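Local structure of toxin 2A (Paenibacillus larvae, 5URP) at residues 34-39 with 189-194; 42-47 with 177-182; 118-123 with 162-167. The protein acts as an ADP-ribosyltransferase toxin and virulence factor, probably transferring ADP-ribose from NAD+ to a protein of the host. All coordinates share one frame; numbering follows the deposited sequence. Where two conformers were deposited one is given.

Overall arrangement
Contacts 1 and 2 belong together: both pack helix 30-45 against the small sheet of strands 149-152, 190-193 and 177-178, and their centres lie 8 Å apart. They join directly where Leu192 N donates to Gly177 O (2.8 Å), probably a hydrogen bond, while Tyr178 of contact 2 packs against Gly37 and Leu189 of contact 1. Strand 190-193 carries Glu190, which in sequence matches the glutamate of the ARTT motif in C3-like relatives, so this pair of contacts probably flanks the NAD+ site. Contact 3 lies on the opposite side of the chain's centre, with its centre 25 Å from that of contact 1 and 32 Å from that of contact 2, and touches neither.

Contact 1. Residues 34-39 with 189-194; sequences KKWGKK and LEMLLP
Helix 30-45 of the ADP-ribosyltransferase fold packs here beside the central strand of a three-stranded antiparallel sheet, with Lys34 and Trp36 meeting Leu189 and Met191. The contact is light and has no hydrogen bond across it; the two segments bury 153 Å² between them. At one end the aliphatic part of Lys34 does the touching: its CG lies 4.2 Å from CD2 of Leu189, and the two side chains cross at about a right angle. The lysine chain bends only beyond this point, at chi3 and chi4. Leu189 stands just before the strand in a left-handed helical conformation, and its side chain starts out toward the helix.

At the other end Trp36 reaches Met191 with the rim of its indole. CZ3 of Trp36 is 4.2 Å from SD of Met191, and the sulfur sits near the ring plane, at the edge and not over a face. Chi1 and chi2 of Met191, both near -60°, bring SD to the ring edge; chi3 turns only the terminal methyl. The indole is held from its far end too, NE1 bonding to Asp99 OD2, while Phe26 meets the ring with planes at about 60°.

Between the two pairs lies Tyr178 of strand 177-178, which touches Lys34, Leu189 and Met191, while the Glu190 side chain touches Tyr59 and Thr60 of helix 50-61 and bonds through OE2 to OG of Ser150, which opens a Ser-Thr-Ser sequence like that of C3-type enzymes. Side chains alternate along the strand, which pairs with strand 149-152 through the backbones of Met191 and Leu193: Met191 faces helix 30-45, whereas Glu190 and Leu192 meet helix 50-61, Leu192 on Tyr59, so the two helices cover opposite faces of this small sheet.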
ATOM      1  N   LYS A  34      14.933   2.433   7.001  1.00 32.45           N
ATOM      2  CA  LYS A  34      15.685   2.834   5.823  1.00 33.64           C
ATOM      3  C   LYS A  34      16.876   1.902   5.578  1.00 40.00           C
ATOM      4  O   LYS A  34      17.143   1.507   4.436  1.00 39.04           O
ATOM      5  CB  LYS A  34      16.113   4.278   6.012  1.00 35.64           C
ATOM      6  CG  LYS A  34      16.262   5.113   4.783  1.00 47.01           C
ATOM      7  CD  LYS A  34      16.333   6.587   5.188  1.00 45.97           C
ATOM      8  CE  LYS A  34      17.424   7.343   4.443  1.00 53.97           C
ATOM      9  NZ  LYS A  34      17.095   7.586   3.009  1.00 59.11           N
ATOM     10  N   LYS A  35      17.593   1.517   6.638  1.00 36.69           N
ATOM     11  CA  LYS A  35      18.733   0.611   6.469  1.00 41.60           C
ATOM     12  C   LYS A  35      18.305  -0.749   5.923  1.00 37.49           C
ATOM     13  O   LYS A  35      19.003  -1.339   5.077  1.00 36.26           O
ATOM     14  CB  LYS A  35      19.460   0.435   7.805  1.00 56.26           C
ATOM     15  CG  LYS A  35      20.516  -0.686   7.814  1.00 65.63           C
ATOM     16  CD  LYS A  35      21.419  -0.624   9.057  1.00 65.64           C
ATOM     17  CE  LYS A  35      22.586  -1.605   8.949  1.00 63.26           C
ATOM     18  NZ  LYS A  35      23.423  -1.387   7.714  1.00 64.33           N
ATOM     19  N   TRP A  36      17.193  -1.291   6.435  1.00 37.52           N
ATOM     20  CA  TRP A  36      16.690  -2.586   5.988  1.00 36.04           C
ATOM     21  C   TRP A  36      16.230  -2.510   4.548  1.00 38.95           C
ATOM     22  O   TRP A  36      16.563  -3.379   3.725  1.00 37.69           O
ATOM     23  CB  TRP A  36      15.541  -3.033   6.887  1.00 35.54           C
ATOM     24  CG  TRP A  36      14.923  -4.336   6.513  1.00 36.09           C
ATOM     25  CD1 TRP A  36      15.239  -5.569   7.026  1.00 39.21           C
ATOM     26  CD2 TRP A  36      13.870  -4.558   5.562  1.00 34.16           C
ATOM     27  NE1 TRP A  36      14.448  -6.536   6.456  1.00 38.63           N
ATOM     28  CE2 TRP A  36      13.609  -5.952   5.550  1.00 38.74           C
ATOM     29  CE3 TRP A  36      13.132  -3.724   4.716  1.00 34.58           C
ATOM     30  CZ2 TRP A  36      12.636  -6.520   4.732  1.00 37.49           C
ATOM     31  CZ3 TRP A  36      12.174  -4.293   3.897  1.00 35.82           C
ATOM     32  CH2 TRP A  36      11.924  -5.672   3.920  1.00 35.08           C
ATOM     33  N   GLY A  37      15.469  -1.465   4.219  1.00 30.43           N
ATOM     34  CA  GLY A  37      14.936  -1.353   2.873  1.00 30.37           C
ATOM     35  C   GLY A  37      16.026  -1.196   1.832  1.00 32.47           C
ATOM     36  O   GLY A  37      15.949  -1.774   0.745  1.00 30.87           O
ATOM     37  N   LYS A  38      17.064  -0.428   2.155  1.00 35.82           N
ATOM     38  CA  LYS A  38      18.157  -0.225   1.208  1.00 39.76           C
ATOM     39  C   LYS A  38      18.882  -1.527   0.875  1.00 43.83           C
ATOM     40  O   LYS A  38      19.383  -1.680  -0.239  1.00 43.54           O
ATOM     41  CB  LYS A  38      19.146   0.790   1.748  1.00 41.14           C
ATOM     42  CG  LYS A  38      18.644   2.208   1.702  1.00 45.15           C
ATOM     43  CD  LYS A  38      19.668   3.145   2.287  1.00 52.97           C
ATOM     44  CE  LYS A  38      19.189   4.580   2.298  1.00 61.53           C
ATOM     45  NZ  LYS A  38      20.074   5.446   3.122  1.00 68.19           N
ATOM     46  N   LYS A  39      18.944  -2.471   1.817  1.00 41.63           N
ATOM     47  CA  LYS A  39      19.535  -3.777   1.522  1.00 40.63           C
ATOM     48  C   LYS A  39      18.694  -4.544   0.514  1.00 39.58           C
ATOM     49  O   LYS A  39      19.236  -5.213  -0.374  1.00 38.17           O
ATOM     50  CB  LYS A  39      19.680  -4.588   2.804  1.00 45.99           C
ATOM     51  CG  LYS A  39      20.769  -4.086   3.719  1.00 56.98           C
ATOM     52  CD  LYS A  39      20.822  -4.940   4.957  1.00 59.80           C
ATOM     53  CE  LYS A  39      21.683  -4.317   6.028  1.00 63.42           C
ATOM     54  NZ  LYS A  39      22.332  -5.405   6.833  1.00 59.73           N
ATOM     55  N   LEU A 189       9.592   6.056   2.360  1.00 21.06           N
ATOM     56  CA  LEU A 189       9.996   4.677   2.686  1.00 21.61           C
ATOM     57  C   LEU A 189       9.018   3.663   2.080  1.00 20.49           C
ATOM     58  O   LEU A 189       8.559   2.731   2.742  1.00 20.55           O
ATOM     59  CB  LEU A 189      10.138   4.442   4.190  1.00 22.55           C
ATOM     60  CG  LEU A 189      11.036   5.392   4.987  1.00 26.37           C
ATOM     61  CD1 LEU A 189      11.466   4.730   6.284  1.00 25.86           C
ATOM     62  CD2 LEU A 189      12.213   5.919   4.202  1.00 30.94           C
ATOM     63  N   GLU A 190       8.711   3.862   0.812  1.00 21.09           N
ATOM     64  CA  GLU A 190       7.640   3.125   0.149  1.00 20.82           C
ATOM     65  C   GLU A 190       8.059   1.701  -0.227  1.00 20.16           C
ATOM     66  O   GLU A 190       9.122   1.485  -0.821  1.00 22.18           O
ATOM     67  CB  GLU A 190       7.180   3.857  -1.105  1.00 19.82           C
ATOM     68  CG  GLU A 190       6.084   3.118  -1.851  1.00 21.60           C
ATOM     69  CD  GLU A 190       5.484   3.862  -3.030  1.00 25.21           C
ATOM     70  OE1 GLU A 190       5.656   5.098  -3.166  1.00 24.14           O
ATOM     71  OE2 GLU A 190       4.815   3.183  -3.836  1.00 24.66           O
ATOM     72  N   MET A 191       7.194   0.757   0.116  1.00 19.80           N
ATOM     73  CA  MET A 191       7.237  -0.615  -0.387  1.00 20.89           C
ATOM     74  C   MET A 191       6.094  -0.729  -1.389  1.00 20.43           C
ATOM     75  O   MET A 191       4.923  -0.534  -1.034  1.00 20.06           O
ATOM     76  CB  MET A 191       7.078  -1.642   0.736  1.00 22.09           C
ATOM     77  CG  MET A 191       8.168  -1.666   1.748  1.00 23.52           C
ATOM     78  SD  MET A 191       9.738  -2.273   1.107  1.00 28.19           S
ATOM     79  CE  MET A 191       9.290  -3.913   0.616  1.00 27.50           C
ATOM     80  N   LEU A 192       6.422  -1.056  -2.634  1.00 20.80           N
ATOM     81  CA  LEU A 192       5.437  -1.102  -3.699  1.00 19.58           C
ATOM     82  C   LEU A 192       5.084  -2.555  -3.962  1.00 20.92           C
ATOM     83  O   LEU A 192       5.979  -3.361  -4.225  1.00 22.26           O
ATOM     84  CB  LEU A 192       5.994  -0.447  -4.953  1.00 21.63           C
ATOM     85  CG  LEU A 192       5.089  -0.376  -6.175  1.00 21.96           C
ATOM     86  CD1 LEU A 192       3.778   0.303  -5.867  1.00 22.42           C
ATOM     87  CD2 LEU A 192       5.793   0.325  -7.330  1.00 23.17           C
ATOM     88  N   LEU A 193       3.809  -2.875  -3.874  1.00 20.69           N
ATOM     89  CA  LEU A 193       3.360  -4.249  -4.107  1.00 20.43           C
ATOM     90  C   LEU A 193       2.683  -4.330  -5.470  1.00 20.77           C
ATOM     91  O   LEU A 193       2.130  -3.347  -5.980  1.00 20.98           O
ATOM     92  CB  LEU A 193       2.383  -4.710  -3.020  1.00 20.76           C
ATOM     93  CG  LEU A 193       2.875  -5.172  -1.645  1.00 26.89           C
ATOM     94  CD1 LEU A 193       1.746  -4.968  -0.638  1.00 30.84           C
ATOM     95  CD2 LEU A 193       3.262  -6.604  -1.560  1.00 32.79           C
ATOM     96  N   PRO A 194       2.693  -5.513  -6.083  1.00 20.82           N
ATOM     97  CA  PRO A 194       2.094  -5.689  -7.403  1.00 21.18           C
ATOM     98  C   PRO A 194       0.633  -5.306  -7.438  1.00 21.05           C
ATOM     99  O   PRO A 194      -0.065  -5.337  -6.421  1.00 21.85           O
ATOM    100  CB  PRO A 194       2.246  -7.203  -7.655  1.00 23.14           C
ATOM    101  CG  PRO A 194       3.365  -7.634  -6.782  1.00 24.22           C
ATOM    102  CD  PRO A 194       3.373  -6.726  -5.597  1.00 22.40           C
TER

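Contact 2. Residues 42-47 with 177-182; sequences SKWKST and GYVDPI
Helix 30-45, in its C-terminal part, comes up to the edge strand 177-178 with the CA atoms of Trp44 and Gly177 7.8 Å apart, and the indole of Trp44 spans the gap. With CG anti to the backbone N (chi1 -172°), the six-membered ring lies against Gly177. Gly177 sits over one face: its CA is 4.0 Å from the centroid of that ring and 28° off the normal, a CH-pi contact. Having no side chain, Gly177 can let the ring settle this close to its backbone. The rim of the same ring meets two further groups near its plane, Val179 CG1 and Tyr178 O, each 3.7 Å from CZ3 of Trp44.

At the far end of the indole NE1 donates to Ala91 O, which fixes how the ring is turned. The backbone after Trp44 is tied locally: Trp44 O accepts from both the backbone N of Thr47 (2.9 Å) and its hydroxyl OG1 (2.8 Å), the latter lying in the carbonyl plane on a lone pair. Ile56 of helix 50-61 touches both Trp44 and Val179.

No hydrogen bond crosses between the segments. Tyr178 O is buried with no polar partner in the model, so the weakly positive C-H rim of the indole is probably what it has for compensation.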
ATOM      1  N   SER A  42      19.241  -2.665  -2.822  1.00 37.00           N
ATOM      2  CA  SER A  42      20.565  -2.875  -3.393  1.00 39.81           C
ATOM      3  C   SER A  42      20.594  -4.138  -4.241  1.00 37.21           C
ATOM      4  O   SER A  42      21.249  -4.180  -5.289  1.00 39.42           O
ATOM      5  CB  SER A  42      21.601  -2.943  -2.273  1.00 47.97           C
ATOM      6  OG  SER A  42      22.890  -3.150  -2.803  1.00 68.40           O
ATOM      7  N   LYS A  43      19.908  -5.183  -3.803  1.00 38.42           N
ATOM      8  CA  LYS A  43      19.922  -6.414  -4.586  1.00 40.24           C
ATOM      9  C   LYS A  43      19.007  -6.287  -5.796  1.00 37.65           C
ATOM     10  O   LYS A  43      19.359  -6.711  -6.901  1.00 39.85           O
ATOM     11  CB  LYS A  43      19.532  -7.596  -3.689  1.00 38.74           C
ATOM     12  CG  LYS A  43      20.526  -7.822  -2.560  1.00 38.68           C
ATOM     13  CD  LYS A  43      20.174  -9.020  -1.689  1.00 44.46           C
ATOM     14  CE  LYS A  43      21.250  -9.269  -0.639  1.00 52.58           C
ATOM     15  NZ  LYS A  43      20.954 -10.453   0.224  1.00 57.94           N
ATOM     16  N   TRP A  44      17.860  -5.644  -5.616  1.00 32.34           N
ATOM     17  CA  TRP A  44      16.908  -5.460  -6.703  1.00 34.08           C
ATOM     18  C   TRP A  44      17.494  -4.627  -7.834  1.00 36.04           C
ATOM     19  O   TRP A  44      17.256  -4.913  -9.017  1.00 32.68           O
ATOM     20  CB  TRP A  44      15.670  -4.787  -6.129  1.00 33.18           C
ATOM     21  CG  TRP A  44      14.490  -4.668  -7.006  1.00 25.88           C
ATOM     22  CD1 TRP A  44      14.137  -5.491  -8.055  1.00 27.46           C
ATOM     23  CD2 TRP A  44      13.451  -3.708  -6.882  1.00 25.15           C
ATOM     24  NE1 TRP A  44      12.944  -5.077  -8.574  1.00 23.16           N
ATOM     25  CE2 TRP A  44      12.509  -3.968  -7.893  1.00 22.81           C
ATOM     26  CE3 TRP A  44      13.227  -2.623  -6.017  1.00 25.40           C
ATOM     27  CZ2 TRP A  44      11.355  -3.218  -8.040  1.00 21.84           C
ATOM     28  CZ3 TRP A  44      12.086  -1.859  -6.176  1.00 24.97           C
ATOM     29  CH2 TRP A  44      11.163  -2.145  -7.196  1.00 23.68           C
ATOM     30  N   LYS A  45      18.263  -3.585  -7.495  1.00 28.61           N
ATOM     31  CA  LYS A  45      18.629  -2.606  -8.516  1.00 30.20           C
ATOM     32  C   LYS A  45      19.501  -3.213  -9.607  1.00 31.95           C
ATOM     33  O   LYS A  45      19.445  -2.767 -10.756  1.00 32.67           O
ATOM     34  CB  LYS A  45      19.324  -1.391  -7.902  1.00 35.56           C
ATOM     35  CG  LYS A  45      20.771  -1.504  -7.546  1.00 52.59           C
ATOM     36  CD  LYS A  45      21.278  -0.098  -7.281  1.00 78.42           C
ATOM     37  CE  LYS A  45      22.771   0.027  -7.297  1.00107.23           C
ATOM     38  NZ  LYS A  45      23.139   1.463  -7.382  1.00129.51           N
ATOM     39  N   SER A  46      20.324  -4.211  -9.286  1.00 33.57           N
ATOM     40  CA  SER A  46      21.158  -4.783 -10.344  1.00 35.21           C
ATOM     41  C   SER A  46      20.370  -5.627 -11.331  1.00 33.34           C
ATOM     42  O   SER A  46      20.947  -6.064 -12.342  1.00 34.85           O
ATOM     43  CB  SER A  46      22.269  -5.652  -9.761  1.00 37.77           C
ATOM     44  OG  SER A  46      21.687  -6.587  -8.888  1.00 39.48           O
ATOM     45  N   THR A  47      19.107  -5.921 -11.046  1.00 32.91           N
ATOM     46  CA  THR A  47      18.260  -6.648 -11.985  1.00 32.54           C
ATOM     47  C   THR A  47      17.387  -5.735 -12.819  1.00 30.91           C
ATOM     48  O   THR A  47      16.866  -6.179 -13.846  1.00 30.21           O
ATOM     49  CB  THR A  47      17.351  -7.646 -11.255  1.00 27.89           C
ATOM     50  OG1 THR A  47      16.291  -6.965 -10.595  1.00 27.94           O
ATOM     51  CG2 THR A  47      18.190  -8.532 -10.276  1.00 29.24           C
ATOM     52  N   GLY A 177       8.722  -4.249  -3.486  1.00 20.82           N
ATOM     53  CA  GLY A 177       9.947  -3.568  -3.837  1.00 21.05           C
ATOM     54  C   GLY A 177      10.110  -2.310  -3.031  1.00 23.52           C
ATOM     55  O   GLY A 177       9.170  -1.513  -2.953  1.00 22.57           O
ATOM     56  N   TYR A 178      11.296  -2.107  -2.477  1.00 21.76           N
ATOM     57  CA  TYR A 178      11.587  -0.896  -1.714  1.00 23.56           C
ATOM     58  C   TYR A 178      12.026   0.157  -2.719  1.00 23.07           C
ATOM     59  O   TYR A 178      13.130   0.072  -3.255  1.00 22.79           O
ATOM     60  CB  TYR A 178      12.677  -1.156  -0.688  1.00 22.35           C
ATOM     61  CG  TYR A 178      12.985   0.048   0.153  1.00 23.09           C
ATOM     62  CD1 TYR A 178      12.053   0.522   1.067  1.00 22.33           C
ATOM     63  CD2 TYR A 178      14.194   0.710   0.038  1.00 22.35           C
ATOM     64  CE1 TYR A 178      12.327   1.645   1.871  1.00 22.92           C
ATOM     65  CE2 TYR A 178      14.479   1.848   0.835  1.00 22.43           C
ATOM     66  CZ  TYR A 178      13.537   2.289   1.745  1.00 21.97           C
ATOM     67  OH  TYR A 178      13.836   3.386   2.527  1.00 24.67           O
ATOM     68  N   VAL A 179      11.170   1.156  -2.974  1.00 19.69           N
ATOM     69  CA  VAL A 179      11.421   2.091  -4.059  1.00 20.05           C
ATOM     70  C   VAL A 179      11.933   3.454  -3.587  1.00 19.97           C
ATOM     71  O   VAL A 179      12.210   4.297  -4.438  1.00 21.89           O
ATOM     72  CB  VAL A 179      10.167   2.279  -4.947  1.00 19.83           C
ATOM     73  CG1 VAL A 179       9.725   0.941  -5.596  1.00 20.08           C
ATOM     74  CG2 VAL A 179       9.016   2.907  -4.176  1.00 20.20           C
ATOM     75  N   ASP A 180      12.108   3.672  -2.286  1.00 22.87           N
ATOM     76  CA  ASP A 180      12.511   4.997  -1.803  1.00 21.85           C
ATOM     77  C   ASP A 180      13.766   5.545  -2.472  1.00 23.55           C
ATOM     78  O   ASP A 180      13.834   6.765  -2.697  1.00 23.85           O
ATOM     79  CB  ASP A 180      12.715   4.935  -0.281  1.00 22.51           C
ATOM     80  CG  ASP A 180      12.829   6.319   0.343  1.00 21.33           C
ATOM     81  OD1 ASP A 180      11.768   6.936   0.559  1.00 21.83           O
ATOM     82  OD2 ASP A 180      13.974   6.755   0.611  1.00 23.92           O
ATOM     83  N   PRO A 181      14.787   4.742  -2.787  1.00 23.42           N
ATOM     84  CA  PRO A 181      15.997   5.325  -3.378  1.00 26.69           C
ATOM     85  C   PRO A 181      15.797   5.908  -4.766  1.00 27.72           C
ATOM     86  O   PRO A 181      16.647   6.704  -5.199  1.00 27.69           O
ATOM     87  CB  PRO A 181      16.983   4.151  -3.385  1.00 27.58           C
ATOM     88  CG  PRO A 181      16.497   3.245  -2.281  1.00 26.88           C
ATOM     89  CD  PRO A 181      14.997   3.335  -2.378  1.00 26.78           C
ATOM     90  N   ILE A 182      14.717   5.555  -5.475  1.00 23.35           N
ATOM     91  CA  ILE A 182      14.406   6.158  -6.771  1.00 23.49           C
ATOM     92  C   ILE A 182      13.042   6.830  -6.779  1.00 24.03           C
ATOM     93  O   ILE A 182      12.591   7.304  -7.823  1.00 23.19           O
ATOM     94  CB  ILE A 182      14.525   5.146  -7.931  1.00 23.57           C
ATOM     95  CG1 ILE A 182      13.558   3.963  -7.750  1.00 25.25           C
ATOM     96  CG2 ILE A 182      15.973   4.679  -8.084  1.00 26.45           C
ATOM     97  CD1 ILE A 182      13.478   3.053  -9.003  1.00 27.35           C
TER

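Contact 3. Residues 118-123 with 162-167; sequences NTLMNG and RPVLIE
Leu120 and Met121, where the chain enters the short hairpin of strands 121-122 and 125-126, pack on Pro163 and Val164 at the start of strand 164-170. The interactions are of two kinds, and no hydrogen bond joins the segments.

The first kind is apolar, side chain on side chain. Leu120 sends one methyl, CD2, to CG2 of Val164 at 3.6 Å, the closest approach of the contact, with the two side chains crossing at about a right angle. Its CG lies opposite the backbone N about chi1 (-170°), which places CD2 against Val164. Met121 leans on the proline ring: its CG is 3.9 Å from Pro163 CB, and its SD is 4.0 Å from the same carbon. Because the methionine is bent at chi2 and chi3, a stretch of its chain and not its terminal methyl bears on the ring, and these two side chains also cross at about a right angle.

The second kind is a methyl against a carbonyl. Leu120 CD2 also lies 3.9 Å from Pro163 O, which is also in a backbone hydrogen bond with Leu215 in the adjoining strand 214-221.

Leu120 further touches Leu215 and Ile134 of helix 128-138, so it sits where helix, hairpin and sheet converge, while Val164 pairs through its backbone with Thr107 of strand 101-107. The arrangement is that of an outlying beta-hairpin packed by its first strand and the residue before it against one end of the five-stranded mixed sheet of this ADP-ribosyltransferase fold.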
ATOM      1  N   ASN A 118     -16.465   8.494   2.617  1.00 52.41           N
ATOM      2  CA  ASN A 118     -17.108   9.727   3.076  1.00 62.46           C
ATOM      3  C   ASN A 118     -18.271   9.464   4.022  1.00 63.08           C
ATOM      4  O   ASN A 118     -19.010  10.392   4.360  1.00 67.23           O
ATOM      5  CB  ASN A 118     -17.605  10.579   1.905  1.00 80.34           C
ATOM      6  CG  ASN A 118     -16.550  10.772   0.837  1.00 92.07           C
ATOM      7  OD1 ASN A 118     -16.740  10.386  -0.317  1.00 97.20           O
ATOM      8  ND2 ASN A 118     -15.429  11.374   1.216  1.00 96.50           N
ATOM      9  N   THR A 119     -18.464   8.218   4.445  1.00 80.03           N
ATOM     10  CA  THR A 119     -19.455   7.871   5.449  1.00 68.05           C
ATOM     11  C   THR A 119     -18.821   7.521   6.788  1.00 58.91           C
ATOM     12  O   THR A 119     -19.538   7.376   7.782  1.00 46.90           O
ATOM     13  CB  THR A 119     -20.294   6.678   4.966  1.00 59.40           C
ATOM     14  OG1 THR A 119     -19.505   5.482   5.051  1.00 63.62           O
ATOM     15  CG2 THR A 119     -20.719   6.866   3.519  1.00 57.60           C
ATOM     16  N   LEU A 120     -17.499   7.395   6.842  1.00 50.17           N
ATOM     17  CA  LEU A 120     -16.856   6.845   8.025  1.00 46.89           C
ATOM     18  C   LEU A 120     -16.805   7.853   9.162  1.00 47.92           C
ATOM     19  O   LEU A 120     -16.947   7.477  10.334  1.00 44.79           O
ATOM     20  CB  LEU A 120     -15.447   6.372   7.667  1.00 51.24           C
ATOM     21  CG  LEU A 120     -14.677   5.560   8.696  1.00 69.63           C
ATOM     22  CD1 LEU A 120     -15.503   4.410   9.259  1.00 76.46           C
ATOM     23  CD2 LEU A 120     -13.417   5.030   8.031  1.00 79.90           C
ATOM     24  N   MET A 121     -16.625   9.131   8.841  1.00 52.20           N
ATOM     25  CA  MET A 121     -16.272  10.133   9.828  1.00 52.34           C
ATOM     26  C   MET A 121     -17.458  11.036  10.110  1.00 53.25           C
ATOM     27  O   MET A 121     -18.207  11.406   9.199  1.00 52.60           O
ATOM     28  CB  MET A 121     -15.086  10.982   9.356  1.00 60.06           C
ATOM     29  CG  MET A 121     -13.796  10.205   9.122  1.00 54.22           C
ATOM     30  SD  MET A 121     -13.231   9.308  10.582  1.00 47.73           S
ATOM     31  CE  MET A 121     -12.856  10.669  11.684  1.00 49.02           C
ATOM     32  N   ASN A 122     -17.628  11.358  11.386  1.00 54.57           N
ATOM     33  CA  ASN A 122     -18.480  12.446  11.838  1.00 67.03           C
ATOM     34  C   ASN A 122     -17.516  13.383  12.565  1.00 62.41           C
ATOM     35  O   ASN A 122     -17.212  13.200  13.746  1.00 57.22           O
ATOM     36  CB  ASN A 122     -19.636  11.919  12.715  1.00 76.06           C
ATOM     37  CG  ASN A 122     -20.599  11.019  11.935  1.00 96.11           C
ATOM     38  OD1 ASN A 122     -21.116  10.041  12.475  1.00105.24           O
ATOM     39  ND2 ASN A 122     -20.824  11.337  10.660  1.00105.61           N
ATOM     40  N   GLY A 123     -16.969  14.338  11.818  1.00 58.18           N
ATOM     41  CA  GLY A 123     -15.935  15.203  12.363  1.00 58.21           C
ATOM     42  C   GLY A 123     -14.678  14.409  12.659  1.00 54.43           C
ATOM     43  O   GLY A 123     -14.176  13.654  11.816  1.00 54.06           O
ATOM     44  N   ARG A 162      -5.462  10.652   7.791  1.00 28.02           N
ATOM     45  CA  ARG A 162      -6.301   9.831   6.948  0.52 27.92           C
ATOM     46  C   ARG A 162      -7.260   8.995   7.796  1.00 28.11           C
ATOM     47  O   ARG A 162      -6.926   8.603   8.917  1.00 29.80           O
ATOM     48  CB  ARG A 162      -5.415   8.944   6.067  0.52 27.48           C
ATOM     49  CG  ARG A 162      -4.604   9.818   5.120  0.52 33.42           C
ATOM     50  CD  ARG A 162      -3.793   9.055   4.107  0.52 40.06           C
ATOM     51  NE  ARG A 162      -2.957   9.982   3.342  0.52 42.01           N
ATOM     52  CZ  ARG A 162      -1.932   9.618   2.581  0.52 35.13           C
ATOM     53  NH1 ARG A 162      -1.227  10.532   1.929  0.52 40.43           N
ATOM     54  NH2 ARG A 162      -1.615   8.346   2.461  0.52 29.52           N
ATOM     55  N   PRO A 163      -8.473   8.712   7.310  1.00 25.50           N
ATOM     56  CA  PRO A 163      -9.462   8.056   8.188  1.00 24.51           C
ATOM     57  C   PRO A 163      -9.282   6.565   8.369  1.00 23.97           C
ATOM     58  O   PRO A 163      -9.840   6.023   9.332  1.00 26.06           O
ATOM     59  CB  PRO A 163     -10.804   8.345   7.502  1.00 28.24           C
ATOM     60  CG  PRO A 163     -10.491   8.662   6.122  1.00 28.74           C
ATOM     61  CD  PRO A 163      -9.095   9.234   6.084  1.00 27.62           C
ATOM     62  N   VAL A 164      -8.558   5.903   7.475  1.00 22.49           N
ATOM     63  CA  VAL A 164      -8.295   4.469   7.555  1.00 23.30           C
ATOM     64  C   VAL A 164      -6.787   4.239   7.596  1.00 22.60           C
ATOM     65  O   VAL A 164      -6.040   4.809   6.788  1.00 22.64           O
ATOM     66  CB  VAL A 164      -8.911   3.705   6.372  1.00 22.55           C
ATOM     67  CG1 VAL A 164      -8.554   2.234   6.476  1.00 23.35           C
ATOM     68  CG2 VAL A 164     -10.429   3.933   6.305  1.00 25.11           C
ATOM     69  N   LEU A 165      -6.347   3.380   8.519  1.00 21.68           N
ATOM     70  CA  LEU A 165      -4.959   2.945   8.619  1.00 20.29           C
ATOM     71  C   LEU A 165      -4.938   1.443   8.402  1.00 21.60           C
ATOM     72  O   LEU A 165      -5.544   0.716   9.181  1.00 23.32           O
ATOM     73  CB  LEU A 165      -4.361   3.257   9.989  1.00 21.74           C
ATOM     74  CG  LEU A 165      -2.919   2.803  10.237  1.00 21.73           C
ATOM     75  CD1 LEU A 165      -1.954   3.457   9.261  1.00 21.65           C
ATOM     76  CD2 LEU A 165      -2.512   3.084  11.679  1.00 23.55           C
ATOM     77  N   ILE A 166      -4.212   0.998   7.395  1.00 21.19           N
ATOM     78  CA  ILE A 166      -4.046  -0.432   7.136  1.00 21.54           C
ATOM     79  C   ILE A 166      -2.672  -0.823   7.635  1.00 23.24           C
ATOM     80  O   ILE A 166      -1.671  -0.174   7.286  1.00 22.79           O
ATOM     81  CB  ILE A 166      -4.165  -0.770   5.644  1.00 22.27           C
ATOM     82  CG1 ILE A 166      -5.447  -0.227   5.016  1.00 24.36           C
ATOM     83  CG2 ILE A 166      -4.050  -2.304   5.466  1.00 24.22           C
ATOM     84  CD1 ILE A 166      -5.484  -0.409   3.477  1.00 27.74           C
ATOM     85  N   GLU A 167      -2.620  -1.871   8.449  1.00 20.99           N
ATOM     86  CA  GLU A 167      -1.381  -2.519   8.865  1.00 21.00           C
ATOM     87  C   GLU A 167      -1.353  -3.868   8.141  1.00 21.42           C
ATOM     88  O   GLU A 167      -2.195  -4.728   8.405  1.00 23.16           O
ATOM     89  CB  GLU A 167      -1.329  -2.691  10.379  1.00 24.80           C
ATOM     90  CG  GLU A 167      -0.117  -3.417  10.900  1.00 28.66           C
ATOM     91  CD  GLU A 167       0.008  -3.362  12.424  1.00 39.91           C
ATOM     92  OE1 GLU A 167      -0.310  -2.311  13.031  1.00 40.23           O
ATOM     93  OE2 GLU A 167       0.458  -4.360  13.007  1.00 43.98           O
TER